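Local structure of Non-reducing end beta-L-arabinofuranosidase (Bacteroides thetaiotaomicron, 5MQO) at residues A542-N547 against T559-N564; V515-N520 against F529-R534; Y472-T475 against G480-C483; N484-N489 against V573-D578; P536-K541 against V598-P603. The protein probably hydrolyses glycosidic bonds in plant pectin as a GH127 glycoside hydrolase of a gut bacterium, acting as an aceric acidase. One frame throughout, in Å; residues are numbered along the deposited sequence.

Contact 1: residues A542-N547 against T559-N564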
# COMPACT_ATOMS: atom_id res chain seq x y z
N ALA A 542 -18.76 12.66 -12.33
CA ALA A 542 -18.20 11.75 -13.30
C ALA A 542 -19.24 11.27 -14.30
O ALA A 542 -20.43 11.17 -13.97
CB ALA A 542 -17.58 10.56 -12.58
N ALA A 543 -18.79 10.99 -15.53
CA ALA A 543 -19.68 10.58 -16.61
C ALA A 543 -19.10 9.40 -17.36
O ALA A 543 -17.86 9.27 -17.48
CB ALA A 543 -19.95 11.75 -17.56
N LEU A 544 -20.01 8.56 -17.85
CA LEU A 544 -19.71 7.44 -18.74
C LEU A 544 -20.24 7.61 -20.18
O LEU A 544 -21.25 8.28 -20.42
CB LEU A 544 -20.30 6.16 -18.17
CG LEU A 544 -19.61 5.61 -16.93
CD1 LEU A 544 -20.50 4.55 -16.29
CD2 LEU A 544 -18.24 5.02 -17.25
N THR A 545 -19.54 6.99 -21.13
CA THR A 545 -20.04 6.82 -22.49
C THR A 545 -19.75 5.38 -22.95
O THR A 545 -18.82 4.75 -22.44
CB THR A 545 -19.45 7.85 -23.48
OG1 THR A 545 -18.05 7.58 -23.68
CG2 THR A 545 -19.65 9.28 -22.97
N VAL A 546 -20.58 4.86 -23.85
CA VAL A 546 -20.30 3.57 -24.51
C VAL A 546 -20.37 3.70 -26.03
O VAL A 546 -21.44 3.94 -26.60
CB VAL A 546 -21.21 2.41 -24.05
CG1 VAL A 546 -20.61 1.08 -24.50
CG2 VAL A 546 -21.38 2.42 -22.55
N ASN A 547 -19.21 3.52 -26.66
CA ASN A 547 -18.98 3.87 -28.06
C ASN A 547 -19.41 5.31 -28.39
O ASN A 547 -19.94 5.57 -29.46
CB ASN A 547 -19.66 2.84 -28.97
CG ASN A 547 -19.06 1.45 -28.86
OD1 ASN A 547 -17.85 1.27 -29.06
ND2 ASN A 547 -19.90 0.45 -28.59
N THR A 559 -18.24 4.20 -4.80
CA THR A 559 -19.07 3.04 -5.17
C THR A 559 -18.76 2.66 -6.61
O THR A 559 -18.21 3.49 -7.33
CB THR A 559 -20.55 3.40 -5.12
OG1 THR A 559 -20.78 4.50 -6.01
CG2 THR A 559 -20.99 3.79 -3.70
N TYR A 560 -19.15 1.46 -7.05
CA TYR A 560 -18.94 1.07 -8.47
C TYR A 560 -20.08 1.48 -9.38
O TYR A 560 -21.25 1.19 -9.07
CB TYR A 560 -18.79 -0.45 -8.63
CG TYR A 560 -17.52 -0.99 -8.04
CD1 TYR A 560 -16.30 -0.76 -8.66
CD2 TYR A 560 -17.55 -1.72 -6.85
CE1 TYR A 560 -15.12 -1.24 -8.11
CE2 TYR A 560 -16.38 -2.21 -6.31
CZ TYR A 560 -15.17 -1.97 -6.94
OH TYR A 560 -14.03 -2.47 -6.39
N ALA A 561 -19.73 2.13 -10.50
CA ALA A 561 -20.68 2.33 -11.61
C ALA A 561 -20.67 1.06 -12.46
O ALA A 561 -19.62 0.67 -12.98
CB ALA A 561 -20.30 3.54 -12.45
N GLU A 562 -21.83 0.41 -12.56
CA GLU A 562 -21.99 -0.84 -13.31
C GLU A 562 -22.43 -0.52 -14.74
O GLU A 562 -23.21 0.41 -14.97
CB GLU A 562 -23.03 -1.73 -12.63
CG GLU A 562 -23.16 -3.12 -13.26
CD GLU A 562 -24.23 -3.98 -12.60
OE1 GLU A 562 -24.97 -3.48 -11.73
OE2 GLU A 562 -24.32 -5.17 -12.96
N VAL A 563 -21.94 -1.29 -15.70
CA VAL A 563 -22.37 -1.18 -17.11
C VAL A 563 -22.65 -2.59 -17.61
O VAL A 563 -21.73 -3.27 -18.05
CB VAL A 563 -21.32 -0.45 -17.99
CG1 VAL A 563 -21.83 -0.24 -19.41
CG2 VAL A 563 -20.96 0.90 -17.40
N ASN A 564 -23.91 -3.04 -17.51
CA ASN A 564 -24.26 -4.39 -17.95
C ASN A 564 -24.72 -4.39 -19.40
O ASN A 564 -25.61 -3.63 -19.77
CB ASN A 564 -25.34 -5.01 -17.07
CG ASN A 564 -25.53 -6.50 -17.36
OD1 ASN A 564 -24.60 -7.31 -17.20
ND2 ASN A 564 -26.73 -6.86 -17.79

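Contact 2: residues V515-N520 against F529-R534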
# COMPACT_ATOMS: atom_id res chain seq x y z
N VAL A 515 -10.56 7.99 -18.66
CA VAL A 515 -10.24 6.58 -18.90
C VAL A 515 -11.04 6.00 -20.07
O VAL A 515 -12.22 6.26 -20.23
CB VAL A 515 -10.43 5.73 -17.63
CG1 VAL A 515 -9.93 4.30 -17.82
CG2 VAL A 515 -9.69 6.38 -16.47
N ARG A 516 -10.35 5.23 -20.90
CA ARG A 516 -10.99 4.53 -21.97
C ARG A 516 -10.63 3.08 -21.85
O ARG A 516 -9.44 2.73 -21.82
CB ARG A 516 -10.51 5.07 -23.31
CG ARG A 516 -11.11 4.36 -24.52
CD ARG A 516 -10.53 4.92 -25.79
NE ARG A 516 -10.87 6.32 -25.95
CZ ARG A 516 -10.46 7.09 -26.96
NH1 ARG A 516 -9.67 6.61 -27.92
NH2 ARG A 516 -10.84 8.36 -26.99
N VAL A 517 -11.68 2.25 -21.81
CA VAL A 517 -11.56 0.80 -21.84
C VAL A 517 -12.06 0.33 -23.21
O VAL A 517 -13.19 0.61 -23.62
CB VAL A 517 -12.33 0.14 -20.67
CG1 VAL A 517 -12.24 -1.39 -20.73
CG2 VAL A 517 -11.72 0.62 -19.36
N THR A 518 -11.18 -0.36 -23.92
CA THR A 518 -11.47 -0.86 -25.24
C THR A 518 -11.43 -2.37 -25.15
O THR A 518 -10.45 -2.91 -24.65
CB THR A 518 -10.40 -0.37 -26.24
OG1 THR A 518 -10.24 1.06 -26.12
CG2 THR A 518 -10.80 -0.75 -27.66
N LEU A 519 -12.47 -3.04 -25.66
CA LEU A 519 -12.56 -4.51 -25.69
C LEU A 519 -12.01 -5.15 -26.94
O LEU A 519 -12.68 -5.09 -27.96
CB LEU A 519 -14.01 -4.91 -25.58
CG LEU A 519 -14.59 -4.61 -24.21
CD1 LEU A 519 -16.09 -4.49 -24.34
CD2 LEU A 519 -14.20 -5.70 -23.20
N ASN A 520 -10.83 -5.77 -26.88
CA ASN A 520 -10.23 -6.43 -28.05
C ASN A 520 -10.89 -7.75 -28.33
O ASN A 520 -11.43 -7.92 -29.39
CB ASN A 520 -8.74 -6.69 -27.90
CG ASN A 520 -7.93 -5.43 -27.83
OD1 ASN A 520 -6.79 -5.47 -27.37
ND2 ASN A 520 -8.48 -4.30 -28.26
N PHE A 529 -22.62 -9.40 -19.46
CA PHE A 529 -21.84 -9.34 -18.22
C PHE A 529 -21.42 -7.89 -18.04
O PHE A 529 -21.42 -7.12 -19.01
CB PHE A 529 -20.63 -10.28 -18.28
CG PHE A 529 -19.62 -9.90 -19.32
CD1 PHE A 529 -19.77 -10.31 -20.64
CD2 PHE A 529 -18.51 -9.15 -18.99
CE1 PHE A 529 -18.83 -9.96 -21.61
CE2 PHE A 529 -17.57 -8.79 -19.96
CZ PHE A 529 -17.73 -9.20 -21.27
N SER A 530 -21.06 -7.53 -16.80
CA SER A 530 -20.82 -6.12 -16.45
C SER A 530 -19.36 -5.66 -16.54
O SER A 530 -18.42 -6.46 -16.47
CB SER A 530 -21.37 -5.84 -15.05
OG SER A 530 -22.79 -5.83 -15.03
N LEU A 531 -19.19 -4.36 -16.72
CA LEU A 531 -17.90 -3.71 -16.48
C LEU A 531 -18.14 -2.66 -15.43
O LEU A 531 -18.87 -1.70 -15.67
CB LEU A 531 -17.35 -3.05 -17.74
CG LEU A 531 -16.74 -3.96 -18.81
CD1 LEU A 531 -16.10 -3.12 -19.92
CD2 LEU A 531 -15.72 -4.93 -18.25
N PHE A 532 -17.51 -2.83 -14.27
CA PHE A 532 -17.72 -1.91 -13.15
C PHE A 532 -16.57 -0.93 -13.13
O PHE A 532 -15.41 -1.33 -13.30
CB PHE A 532 -17.73 -2.66 -11.84
CG PHE A 532 -18.80 -3.69 -11.74
CD1 PHE A 532 -18.63 -4.95 -12.29
CD2 PHE A 532 -19.96 -3.44 -11.02
CE1 PHE A 532 -19.60 -5.94 -12.16
CE2 PHE A 532 -20.94 -4.42 -10.87
CZ PHE A 532 -20.76 -5.67 -11.46
N PHE A 533 -16.88 0.35 -12.91
CA PHE A 533 -15.85 1.41 -12.76
C PHE A 533 -15.95 2.07 -11.42
O PHE A 533 -16.99 2.65 -11.07
CB PHE A 533 -16.00 2.47 -13.86
CG PHE A 533 -15.85 1.90 -15.24
CD1 PHE A 533 -16.92 1.23 -15.84
CD2 PHE A 533 -14.63 1.97 -15.88
CE1 PHE A 533 -16.77 0.66 -17.08
CE2 PHE A 533 -14.48 1.41 -17.12
CZ PHE A 533 -15.55 0.75 -17.72
N ARG A 534 -14.89 1.98 -10.64
CA ARG A 534 -14.89 2.64 -9.34
C ARG A 534 -15.00 4.15 -9.56
O ARG A 534 -14.33 4.69 -10.42
CB ARG A 534 -13.64 2.27 -8.53
CG ARG A 534 -13.61 2.84 -7.13
CD ARG A 534 -12.47 2.27 -6.33
NE ARG A 534 -11.23 2.83 -6.82
CZ ARG A 534 -10.73 4.01 -6.46
NH1 ARG A 534 -9.57 4.42 -6.99
NH2 ARG A 534 -11.37 4.78 -5.58

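Contact 3: residues Y472-T475 against G480-C483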
# COMPACT_ATOMS: atom_id res chain seq x y z
N TYR A 472 -3.09 -5.14 -8.68
CA TYR A 472 -4.16 -4.41 -7.99
C TYR A 472 -5.14 -3.61 -8.93
O TYR A 472 -6.07 -2.94 -8.46
CB TYR A 472 -3.51 -3.48 -6.93
CG TYR A 472 -2.74 -4.27 -5.88
CD1 TYR A 472 -3.40 -4.77 -4.77
CD2 TYR A 472 -1.39 -4.59 -6.04
CE1 TYR A 472 -2.75 -5.56 -3.84
CE2 TYR A 472 -0.71 -5.38 -5.11
CZ TYR A 472 -1.39 -5.86 -4.00
OH TYR A 472 -0.77 -6.61 -3.03
N ALA A 473 -4.96 -3.71 -10.25
CA ALA A 473 -5.71 -2.85 -11.17
C ALA A 473 -7.15 -3.30 -11.30
O ALA A 473 -8.02 -2.45 -11.34
CB ALA A 473 -5.06 -2.80 -12.52
N TYR A 474 -7.39 -4.61 -11.32
CA TYR A 474 -8.75 -5.16 -11.49
C TYR A 474 -9.06 -6.26 -10.47
O TYR A 474 -8.15 -6.86 -9.90
CB TYR A 474 -8.92 -5.78 -12.90
CG TYR A 474 -8.62 -4.91 -14.11
CD1 TYR A 474 -9.61 -4.09 -14.69
CD2 TYR A 474 -7.37 -4.94 -14.73
CE1 TYR A 474 -9.34 -3.30 -15.82
CE2 TYR A 474 -7.10 -4.16 -15.85
CZ TYR A 474 -8.09 -3.34 -16.39
OH TYR A 474 -7.80 -2.57 -17.48
N THR A 475 -10.34 -6.53 -10.26
CA THR A 475 -10.74 -7.81 -9.70
C THR A 475 -11.85 -8.40 -10.54
O THR A 475 -12.45 -7.72 -11.37
CB THR A 475 -11.28 -7.65 -8.28
OG1 THR A 475 -12.26 -6.61 -8.28
CG2 THR A 475 -10.14 -7.31 -7.28
N GLY A 480 -18.95 -10.08 -13.46
CA GLY A 480 -18.12 -9.36 -14.44
C GLY A 480 -16.75 -8.92 -13.92
O GLY A 480 -16.16 -9.59 -13.09
N ILE A 481 -16.28 -7.77 -14.41
CA ILE A 481 -14.93 -7.23 -14.18
C ILE A 481 -14.93 -5.82 -13.58
O ILE A 481 -15.62 -4.92 -14.06
CB ILE A 481 -14.17 -7.17 -15.52
CG1 ILE A 481 -14.10 -8.58 -16.10
CG2 ILE A 481 -12.79 -6.51 -15.37
CD1 ILE A 481 -13.52 -8.65 -17.49
N TYR A 482 -14.10 -5.62 -12.55
CA TYR A 482 -14.04 -4.36 -11.81
C TYR A 482 -12.77 -3.58 -12.10
O TYR A 482 -11.67 -4.12 -11.95
CB TYR A 482 -14.12 -4.65 -10.32
CG TYR A 482 -15.42 -5.31 -9.92
CD1 TYR A 482 -15.65 -6.67 -10.18
CD2 TYR A 482 -16.42 -4.59 -9.27
CE1 TYR A 482 -16.83 -7.28 -9.80
CE2 TYR A 482 -17.61 -5.20 -8.89
CZ TYR A 482 -17.82 -6.54 -9.16
OH TYR A 482 -18.99 -7.14 -8.79
N CYS A 483 -12.91 -2.32 -12.50
CA CYS A 483 -11.74 -1.45 -12.64
C CYS A 483 -11.50 -0.73 -11.31
O CYS A 483 -12.24 0.19 -10.94
CB CYS A 483 -11.91 -0.45 -13.79
SG CYS A 483 -12.38 -1.21 -15.36

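Contact 4: residues N484-N489 against V573-D578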
# COMPACT_ATOMS: atom_id res chain seq x y z
N ASN A 484 -10.44 -1.15 -10.62
CA ASN A 484 -10.08 -0.62 -9.33
C ASN A 484 -8.97 0.44 -9.35
O ASN A 484 -9.15 1.50 -8.77
CB ASN A 484 -9.70 -1.78 -8.43
CG ASN A 484 -10.91 -2.62 -8.07
OD1 ASN A 484 -11.87 -2.09 -7.55
ND2 ASN A 484 -10.86 -3.91 -8.35
N LEU A 485 -7.84 0.17 -9.98
CA LEU A 485 -6.77 1.18 -10.07
C LEU A 485 -6.53 1.53 -11.50
O LEU A 485 -5.97 0.72 -12.22
CB LEU A 485 -5.44 0.73 -9.46
CG LEU A 485 -5.35 0.36 -7.98
CD1 LEU A 485 -3.91 0.55 -7.50
CD2 LEU A 485 -6.34 1.10 -7.09
N TYR A 486 -6.92 2.76 -11.87
CA TYR A 486 -6.76 3.29 -13.21
C TYR A 486 -5.29 3.52 -13.56
O TYR A 486 -4.48 3.93 -12.71
CB TYR A 486 -7.60 4.57 -13.42
CG TYR A 486 -9.09 4.36 -13.13
CD1 TYR A 486 -9.82 3.43 -13.88
CD2 TYR A 486 -9.75 5.04 -12.12
CE1 TYR A 486 -11.16 3.18 -13.62
CE2 TYR A 486 -11.10 4.79 -11.86
CZ TYR A 486 -11.80 3.85 -12.61
OH TYR A 486 -13.12 3.56 -12.40
N GLY A 487 -4.96 3.28 -14.82
CA GLY A 487 -3.60 3.38 -15.35
C GLY A 487 -3.55 2.63 -16.68
O GLY A 487 -4.26 1.63 -16.87
N ALA A 488 -2.72 3.11 -17.60
CA ALA A 488 -2.67 2.54 -18.93
C ALA A 488 -2.18 1.11 -18.82
O ALA A 488 -1.15 0.88 -18.19
CB ALA A 488 -1.73 3.34 -19.80
N ASN A 489 -2.93 0.17 -19.41
CA ASN A 489 -2.64 -1.24 -19.30
C ASN A 489 -3.35 -2.12 -20.34
O ASN A 489 -4.34 -1.72 -20.93
CB ASN A 489 -3.03 -1.74 -17.89
CG ASN A 489 -4.54 -1.79 -17.67
OD1 ASN A 489 -5.27 -2.55 -18.32
ND2 ASN A 489 -5.02 -1.00 -16.73
N VAL A 573 -15.71 1.77 -23.68
CA VAL A 573 -16.25 2.54 -22.56
C VAL A 573 -15.27 3.65 -22.19
O VAL A 573 -14.04 3.47 -22.26
CB VAL A 573 -16.47 1.67 -21.31
CG1 VAL A 573 -17.35 2.41 -20.30
CG2 VAL A 573 -17.11 0.35 -21.68
N GLU A 574 -15.81 4.79 -21.78
CA GLU A 574 -15.01 5.97 -21.48
C GLU A 574 -15.53 6.69 -20.23
O GLU A 574 -16.59 7.32 -20.24
CB GLU A 574 -14.96 6.90 -22.69
CG GLU A 574 -13.78 7.86 -22.67
CD GLU A 574 -13.64 8.65 -23.96
OE1 GLU A 574 -13.18 8.06 -24.97
OE2 GLU A 574 -14.01 9.85 -23.95
N LEU A 575 -14.77 6.58 -19.15
CA LEU A 575 -15.05 7.27 -17.90
C LEU A 575 -14.40 8.62 -17.97
O LEU A 575 -13.21 8.69 -18.29
CB LEU A 575 -14.44 6.48 -16.76
CG LEU A 575 -14.62 7.03 -15.35
CD1 LEU A 575 -16.09 7.10 -14.95
CD2 LEU A 575 -13.85 6.18 -14.36
N VAL A 576 -15.17 9.68 -17.73
CA VAL A 576 -14.60 11.02 -17.54
C VAL A 576 -14.84 11.45 -16.10
O VAL A 576 -15.97 11.71 -15.74
CB VAL A 576 -15.22 12.08 -18.49
CG1 VAL A 576 -14.57 13.45 -18.30
CG2 VAL A 576 -15.09 11.64 -19.94
N MET A 577 -13.78 11.49 -15.30
CA MET A 577 -13.84 11.98 -13.91
C MET A 577 -13.34 13.40 -13.90
O MET A 577 -12.31 13.67 -14.47
CB MET A 577 -12.93 11.13 -12.98
CG MET A 577 -13.40 9.69 -12.76
SD MET A 577 -12.17 8.49 -12.14
CE MET A 577 -11.18 8.24 -13.60
N ASP A 578 -14.09 14.31 -13.29
CA ASP A 578 -13.55 15.64 -13.04
C ASP A 578 -12.46 15.49 -12.01
O ASP A 578 -12.64 14.80 -11.02
CB ASP A 578 -14.59 16.59 -12.47
CG ASP A 578 -15.48 17.20 -13.53
OD1 ASP A 578 -15.46 16.74 -14.71
OD2 ASP A 578 -16.20 18.14 -13.15

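Contact 5: residues P536-K541 against V598-P603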
# COMPACT_ATOMS: atom_id res chain seq x y z
N PRO A 536 -13.92 7.22 -7.51
CA PRO A 536 -13.16 7.68 -6.33
C PRO A 536 -13.92 8.57 -5.34
O PRO A 536 -14.78 9.35 -5.75
CB PRO A 536 -11.98 8.45 -6.93
CG PRO A 536 -11.72 7.74 -8.21
CD PRO A 536 -13.07 7.26 -8.72
N GLU A 537 -13.59 8.40 -4.06
CA GLU A 537 -14.17 9.16 -2.96
C GLU A 537 -13.92 10.62 -3.19
O GLU A 537 -14.80 11.44 -2.98
CB GLU A 537 -13.56 8.72 -1.61
CG GLU A 537 -14.35 9.22 -0.40
CD GLU A 537 -13.72 8.91 0.95
OE1 GLU A 537 -12.56 8.45 1.01
OE2 GLU A 537 -14.38 9.14 1.98
N TRP A 538 -12.73 10.96 -3.68
CA TRP A 538 -12.43 12.34 -4.07
C TRP A 538 -13.24 12.95 -5.23
O TRP A 538 -13.19 14.16 -5.41
CB TRP A 538 -10.92 12.52 -4.34
CG TRP A 538 -10.33 11.61 -5.34
CD1 TRP A 538 -9.62 10.49 -5.07
CD2 TRP A 538 -10.34 11.76 -6.76
NE1 TRP A 538 -9.18 9.91 -6.24
CE2 TRP A 538 -9.62 10.66 -7.30
CE3 TRP A 538 -10.88 12.70 -7.65
CZ2 TRP A 538 -9.43 10.47 -8.69
CZ3 TRP A 538 -10.71 12.51 -9.04
CH2 TRP A 538 -9.99 11.40 -9.53
N CYS A 539 -13.96 12.14 -6.02
CA CYS A 539 -14.58 12.60 -7.28
C CYS A 539 -16.05 13.04 -7.16
O CYS A 539 -16.96 12.20 -6.95
CB CYS A 539 -14.49 11.51 -8.35
SG CYS A 539 -15.19 12.00 -9.95
N GLY A 540 -16.26 14.35 -7.38
CA GLY A 540 -17.59 14.97 -7.27
C GLY A 540 -18.51 14.89 -8.49
O GLY A 540 -19.74 14.95 -8.34
N LYS A 541 -17.92 14.81 -9.69
CA LYS A 541 -18.68 14.61 -10.93
C LYS A 541 -17.99 13.55 -11.74
O LYS A 541 -16.77 13.55 -11.84
CB LYS A 541 -18.80 15.90 -11.77
CG LYS A 541 -19.77 16.93 -11.19
CD LYS A 541 -19.26 18.38 -11.15
CE LYS A 541 -19.66 19.10 -9.84
NZ LYS A 541 -19.74 20.58 -9.99
N VAL A 598 -4.33 20.76 3.34
CA VAL A 598 -3.56 19.88 2.47
C VAL A 598 -4.21 19.92 1.07
O VAL A 598 -5.45 19.96 0.95
CB VAL A 598 -3.54 18.42 2.96
CG1 VAL A 598 -4.95 17.85 3.11
CG2 VAL A 598 -2.73 17.54 2.02
N VAL A 599 -3.37 19.88 0.03
CA VAL A 599 -3.81 19.98 -1.35
C VAL A 599 -3.78 18.62 -2.02
O VAL A 599 -2.71 18.04 -2.18
CB VAL A 599 -2.89 20.92 -2.17
CG1 VAL A 599 -3.41 21.03 -3.60
CG2 VAL A 599 -2.77 22.29 -1.52
N LYS A 600 -4.93 18.13 -2.46
CA LYS A 600 -4.99 16.96 -3.35
C LYS A 600 -5.37 17.40 -4.77
O LYS A 600 -5.92 18.49 -4.97
CB LYS A 600 -6.03 15.95 -2.85
CG LYS A 600 -5.65 15.24 -1.54
CD LYS A 600 -6.55 14.04 -1.14
CE LYS A 600 -6.23 12.80 -1.96
NZ LYS A 600 -7.02 11.61 -1.60
N ARG A 601 -5.03 16.56 -5.73
CA ARG A 601 -5.61 16.60 -7.07
C ARG A 601 -5.80 15.16 -7.49
O ARG A 601 -4.83 14.38 -7.58
CB ARG A 601 -4.71 17.34 -8.07
CG ARG A 601 -5.24 17.31 -9.49
CD ARG A 601 -4.72 18.44 -10.38
NE ARG A 601 -5.45 18.37 -11.66
CZ ARG A 601 -5.07 17.69 -12.75
NH1 ARG A 601 -3.89 17.03 -12.82
NH2 ARG A 601 -5.88 17.69 -13.79
N GLY A 602 -7.06 14.79 -7.71
CA GLY A 602 -7.34 13.40 -7.93
C GLY A 602 -6.88 12.64 -6.69
O GLY A 602 -7.21 13.07 -5.56
N PRO A 603 -6.09 11.55 -6.89
CA PRO A 603 -5.61 10.67 -5.82
C PRO A 603 -4.28 11.06 -5.19
O PRO A 603 -3.86 10.42 -4.20
CB PRO A 603 -5.45 9.33 -6.52
CG PRO A 603 -5.01 9.70 -7.90
CD PRO A 603 -5.67 11.03 -8.22

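Contact 1: residues A542-N547 against T559-N564
Leu544 and Val546 pack against Ala561 and Val563 through methyl groups alone. No hydrogen bond passes between the two strands. All four residues are buried.

The apolar contacts fall into two groups. The first centres on Leu544 CD1, which meets two partners. Val563 CG2 lies 3.8 Å from Leu544 CD1. Ala561 CB lies 4.0 Å from Leu544 CD1. The leucine and Val563 run past one another on opposed courses, so the contact is made alongside and not head-on. The second group is the valine pair. Here the side chains reach tip to tip, with Val546 CG2 4.1 Å from Val563 CG1. Val563 thus serves both partners with different branches. CG1 stands opposite the backbone N (chi1 -175°) and goes to Val546, while CG2 goes to Leu544.

The polar links run to other strands. In the backbone, Ala543 is hydrogen-bonded to Val576 and Thr545 to Glu574, whereas Ala561 is hydrogen-bonded to Phe533. Each strand is thus paired within its own sheet. On the far side of strand 559-564, Glu562 OE2 is hydrogen-bonded to Ser530 OG.

The strands run nearly parallel, with their axes 17° apart. The two segment axes come within 9.9 Å of each other, roughly double the spacing of neighbouring strands within a sheet. Strand 542-546 comes from the antiparallel sheet and strand 559-565 from the edge of the mixed sheet. This is the face-to-face packing of a beta sandwich, with small and branched aliphatic residues filling the layer between its two sheets.

Contact 2: residues V515-N520 against F529-R534
Val517 and Leu531 face each other across 9.4 Å between their CA atoms, from strands that run in roughly opposite directions with no hydrogen bond between them.

Val517 makes both close contacts of the pair, one with each methyl. Its CG2 meets the Phe533 ring at the edge, in the plane of the ring, with Val517 CG2 3.6 Å from Phe533 CE2. The phenyl face is therefore not turned to this valine. The ring reaches it because Phe533 CG lies opposite its own carbonyl carbon (chi1 -60°). The other branch, Val517 CG1, points on along its own strand and stands 4.3 Å from Leu531 CD1.

The same apolar layer takes in other residues. Trp567 touches Leu531 and Leu519, while Val573 and Tyr486 touch Phe533. On the reverse of strand 529-534, Phe532 stacks with Tyr482, and Arg534 forms salt bridges to Glu406 and Glu409.

Strand 514-521 belongs to the antiparallel sheet and strand 529-535 to the mixed one. Val517, Leu531 and Phe533 lie in the hydrophobic interior of a beta sandwich.

Contact 3: residues Y472-T475 against G480-C483
Thr475 and Tyr482 form an antiparallel hydrogen-bonded pair, joined by two backbone bonds. The shorter runs from Tyr482 N to Thr475 O, 2.9 Å long and close to straight at 167°. The return bond, Thr475 N to Tyr482 O, is 3.2 Å and more bent. Tyr482 O also receives a CA-H...O contact from Tyr474 CA, at 3.1 Å. Next along is the non-hydrogen-bonded pair of Tyr474 and Cys483, which share one face of the sheet.

On that face, Cys483 sits at the edge of the Tyr474 ring, with Cys483 SG 3.7 Å from Tyr474 CE1. This is a sulfur-aromatic contact in which the sulfur lies near the ring plane and not over the ring. Ile481 adds its CG2, 4.1 Å from Tyr474 CD1. On the face of Thr475 and Tyr482, the threonine hydroxyl packs against the tyrosine stem, with Thr475 OG1 3.4 Å from Tyr482 CB. A chi1 of 50° sets OG1 between backbone N and carbonyl carbon, on the side of Tyr482.

The two strands form a tight beta hairpin inside a mixed sheet. Strand 529-535 continues the sheet beyond 480-483, bonding to Ile481 and Cys483 through the backbone of Phe532.

Further out, polar ends are tied to residues around the hairpin. Thr475 OG1 is hydrogen-bonded to Asn484 ND2. Tyr474 OH is hydrogen-bonded to Asn489 OD1, and Tyr482 OH to Ser477 OG. The Tyr482 ring meets Tyr560 edge-to-face. Thr475 also touches Trp393 and Glu397 of helix 382-399.

Contact 4: residues N484-N489 against V573-D578
Tyr486 extends its ring from the loop 484-489 to meet Leu575 and Met577 of strand 573-577. Its CG lies opposite the carbonyl carbon (chi1 -57°), which sends the ring toward the strand.

Leu575 crosses the tyrosine at about a right angle. One methyl reaches the phenol end: Leu575 CD2 is 3.4 Å from Tyr486 OH and 3.6 Å from Tyr486 CZ. Met577 comes to the other part of the ring. Its chain bends at the last torsion (chi3 -73°), bringing both sulfur and terminal methyl against the ring. Met577 CE lies 3.8 Å from Tyr486 CD2. Met577 SD is 4.8 Å from the Tyr486 ring centroid, an oblique Met-aromatic contact.

The buried hydroxyl of Tyr486 is satisfied by a hydrogen bond to Arg534 O. The ring also meets Tyr509 edge-to-face.

Residues 484-489 link strand 480-483 of the mixed sheet to strand 489-494 of the antiparallel sheet, the one that holds 572-577. Tyr486 therefore packs between the two sheets that its own loop connects, a crossover between the layers of the sandwich.

Contact 5: residues P536-K541 against V598-P603
Trp538 lays one face of its indole flat over the Gly602-Pro603 backbone. The CH-pi contact is central: Gly602 CA lies 3.4 Å from the centroid of the Trp538 six-membered ring and only 2° off the ring normal. The carbonyl carbon follows along the ring system, with Gly602 C 3.4 Å from Trp538 CE2. Pro603 N sits over the same face, nearer the rim. The proline ring crosses the indole obliquely, and Pro603 CD approaches Trp538 CZ2 at 3.8 Å.

The opposite face of the indole is covered by Pro536 CB, offset toward the rim. Trp538 is thus sandwiched between a proline of its own turn and the Gly602-Pro603 backbone. Pro536 to Cys539 form a type I beta turn, closed by a 2.9 Å hydrogen bond from Cys539 N to Pro536 O. Trp538 CG stands between backbone N and carbonyl carbon (chi1 56°), which turns the ring back over Pro536.

Gly602 and Pro603 make the short turn of the beta hairpin 596-601/604-609. Gly602 has a positive phi of 59°, a backbone angle at which glycine is at ease, and it offers the indole a flat surface without a side chain. Lys600 comes near only loosely, with Lys600 NZ 4.5 Å from Trp538 CD1.

Helix 402-416 borders this packing. Its Glu406 and Glu409 touch Trp538, and Pro603 O is hydrogen-bonded to Asn414 ND2. Tyr509 packs on both Trp538 and Pro603.

Overall arrangement
Contacts 1, 2 and 4 lie in one beta sandwich, with centres about 8 to 10 Å apart. Contacts 1 and 2 pair the antiparallel sheet with the mixed sheet, and contact 4 packs the connecting loop 484-489 onto strand 572-577. Contact 3 is a hairpin within the mixed sheet, about 9 Å from contact 2 between centres, and comes first along the chain. Contact 2 and then contact 1 follow in series, both nested in the loop closed by contact 4. Contact 5 crosses contact 4 in the sequence and lies about 14 Å from it, centre to centre. It joins the GH127 middle domain to the C-terminal domain, beside helix 402-416 of the catalytic domain.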